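Local coordinates for ribosomal-protein-S5-alanine N-acetyltransferase (PDB 3IGR) that probably transfers an acetyl group from acetyl-CoA to the N-terminal alanine of ribosomal protein uS5, as a RimJ-type member of the GNAT family, at residues A[79-84]-A[110-115]. Numbering follows the deposited sequence.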
loop_
_atom_site.group_PDB
_atom_site.type_symbol
_atom_site.label_atom_id
_atom_site.label_comp_id
_atom_site.label_asym_id
_atom_site.label_seq_id
_atom_site.Cartn_x
_atom_site.Cartn_y
_atom_site.Cartn_z
ATOM N N LYS A 79 -22.482 12.918 -3.969
ATOM C CA LYS A 79 -21.973 13.319 -5.267
ATOM C C LYS A 79 -21.015 12.260 -5.768
ATOM O O LYS A 79 -20.306 11.649 -4.980
ATOM C CB LYS A 79 -21.268 14.681 -5.172
ATOM N N ILE A 80 -21.008 12.033 -7.077
ATOM C CA ILE A 80 -19.983 11.199 -7.705
ATOM C C ILE A 80 -18.697 12.011 -7.762
ATOM O O ILE A 80 -18.717 13.178 -8.177
ATOM C CB ILE A 80 -20.417 10.750 -9.127
ATOM C CG1 ILE A 80 -21.504 9.675 -9.024
ATOM C CG2 ILE A 80 -19.217 10.262 -9.964
ATOM C CD1 ILE A 80 -22.258 9.411 -10.330
ATOM N N ILE A 81 -17.594 11.400 -7.333
ATOM C CA ILE A 81 -16.297 12.078 -7.266
ATOM C C ILE A 81 -15.191 11.299 -7.969
ATOM O O ILE A 81 -14.015 11.639 -7.863
ATOM C CB ILE A 81 -15.876 12.354 -5.803
ATOM C CG1 ILE A 81 -15.712 11.026 -5.050
ATOM C CG2 ILE A 81 -16.910 13.280 -5.144
ATOM C CD1 ILE A 81 -14.452 10.897 -4.230
ATOM N N GLY A 82 -15.573 10.259 -8.707
ATOM C CA GLY A 82 -14.588 9.430 -9.409
ATOM C C GLY A 82 -15.250 8.325 -10.197
ATOM O O GLY A 82 -16.437 8.046 -10.009
ATOM N N THR A 83 -14.471 7.708 -11.089
ATOM C CA THR A 83 -14.947 6.626 -11.929
ATOM C C THR A 83 -13.817 5.613 -12.089
ATOM O O THR A 83 -12.636 5.970 -12.029
ATOM C CB THR A 83 -15.351 7.117 -13.362
ATOM O OG1 THR A 83 -14.209 7.687 -13.995
ATOM C CG2 THR A 83 -16.491 8.152 -13.334
ATOM N N VAL A 84 -14.180 4.353 -12.267
ATOM C CA VAL A 84 -13.206 3.315 -12.629
ATOM C C VAL A 84 -13.937 2.489 -13.653
ATOM O O VAL A 84 -14.965 1.887 -13.341
ATOM C CB VAL A 84 -12.746 2.431 -11.422
ATOM C CG1 VAL A 84 -11.662 1.451 -11.848
ATOM C CG2 VAL A 84 -12.193 3.299 -10.269
ATOM N N LYS A 110 -5.630 11.833 -1.349
ATOM C CA LYS A 110 -6.215 11.091 -0.236
ATOM C C LYS A 110 -6.196 9.587 -0.462
ATOM O O LYS A 110 -6.772 8.845 0.323
ATOM C CB LYS A 110 -7.664 11.530 0.013
ATOM C CG LYS A 110 -7.835 12.733 0.920
ATOM C CD LYS A 110 -8.057 13.980 0.127
ATOM C CE LYS A 110 -8.726 15.043 0.985
ATOM N NZ LYS A 110 -8.845 16.318 0.248
ATOM N N GLY A 111 -5.550 9.146 -1.539
ATOM C CA GLY A 111 -5.491 7.730 -1.893
ATOM C C GLY A 111 -6.824 7.138 -2.336
ATOM O O GLY A 111 -6.994 5.913 -2.358
ATOM N N ILE A 112 -7.782 7.991 -2.688
ATOM C CA ILE A 112 -9.116 7.492 -3.019
ATOM C C ILE A 112 -9.043 6.669 -4.311
ATOM O O ILE A 112 -9.690 5.633 -4.424
ATOM C CB ILE A 112 -10.160 8.631 -3.128
ATOM C CG1 ILE A 112 -10.378 9.295 -1.753
ATOM C CG2 ILE A 112 -11.489 8.126 -3.688
ATOM C CD1 ILE A 112 -10.941 10.676 -1.841
HETATM N N MSE A 113 -8.241 7.128 -5.270
HETATM C CA MSE A 113 -8.163 6.472 -6.559
HETATM C C MSE A 113 -7.531 5.085 -6.414
HETATM O O MSE A 113 -8.023 4.108 -6.976
HETATM C CB MSE A 113 -7.374 7.330 -7.546
HETATM C CG MSE A 113 -7.536 6.892 -8.991
HETATM SE SE MSE A 113 -9.180 7.581 -9.810
HETATM C CE MSE A 113 -10.564 6.435 -9.004
ATOM N N ARG A 114 -6.423 5.022 -5.685
ATOM C CA ARG A 114 -5.741 3.766 -5.409
ATOM C C ARG A 114 -6.685 2.722 -4.790
ATOM O O ARG A 114 -6.762 1.586 -5.284
ATOM C CB ARG A 114 -4.541 4.007 -4.491
ATOM C CG ARG A 114 -3.700 2.764 -4.243
ATOM C CD ARG A 114 -2.775 2.953 -3.052
ATOM N NE ARG A 114 -3.515 3.111 -1.799
ATOM C CZ ARG A 114 -3.460 4.187 -1.020
ATOM N NH1 ARG A 114 -2.687 5.206 -1.339
ATOM N NH2 ARG A 114 -4.162 4.227 0.090
ATOM N N ARG A 115 -7.413 3.107 -3.742
ATOM C CA ARG A 115 -8.376 2.198 -3.100
ATOM C C ARG A 115 -9.502 1.771 -4.023
ATOM O O ARG A 115 -9.863 0.591 -4.050
ATOM C CB ARG A 115 -8.980 2.794 -1.812
ATOM C CG ARG A 115 -7.990 3.156 -0.713
ATOM C CD ARG A 115 -8.738 3.540 0.605
ATOM N NE ARG A 115 -9.296 2.362 1.292
ATOM C CZ ARG A 115 -9.690 2.334 2.572
ATOM N NH1 ARG A 115 -9.625 3.420 3.327
ATOM N NH2 ARG A 115 -10.159 1.216 3.106
#
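Met113, a selenomethionine in this crystal, lays its terminal methyl against Val84: CE lies 3.8 Å from Val84 CG2, and the two side chains run past each other in opposite directions. CG leaves anti to the backbone N (chi1 -166°), and bends at chi2 and chi3 then carry SE and CE across to the strand. There CE also lies 3.7 Å from Thr83 O, a contact of methyl with backbone oxygen.

At the start of the helix, Ile112 meets Ile81 through the ends of two branches, CG2 of Ile112 being 4.1 Å from CD1 of Ile81, with the side chains crossing at about a right angle. The CB of Ile81 does not itself point at the helix, but CG1, set between N and the carbonyl carbon (chi1 62°), brings CD1 over to it. Strand 79-90 bulges here, setting two residues, Ile81 and Gly82, opposite the single Val72 of strand 68-74, the arrangement of a classic bulge. Val72, Val99, Tyr101 and Leu103 of the flanking strands fill in around the contact, and Thr83, directed to the other side of the sheet, hydrogen-bonds Ser102 through OG1.

This is the first turn of helix 112-126 lying on the central sheet of the GNAT fold; Gly111 is the N-cap residue, and Arg115 N donates to Gly111 O at 3.2 Å, the first i to i+4 bond of the helix. Every contact between strand and helix here is van der Waals, so, between these two segments, the fit is one of buried apolar groups and not of directional bonds.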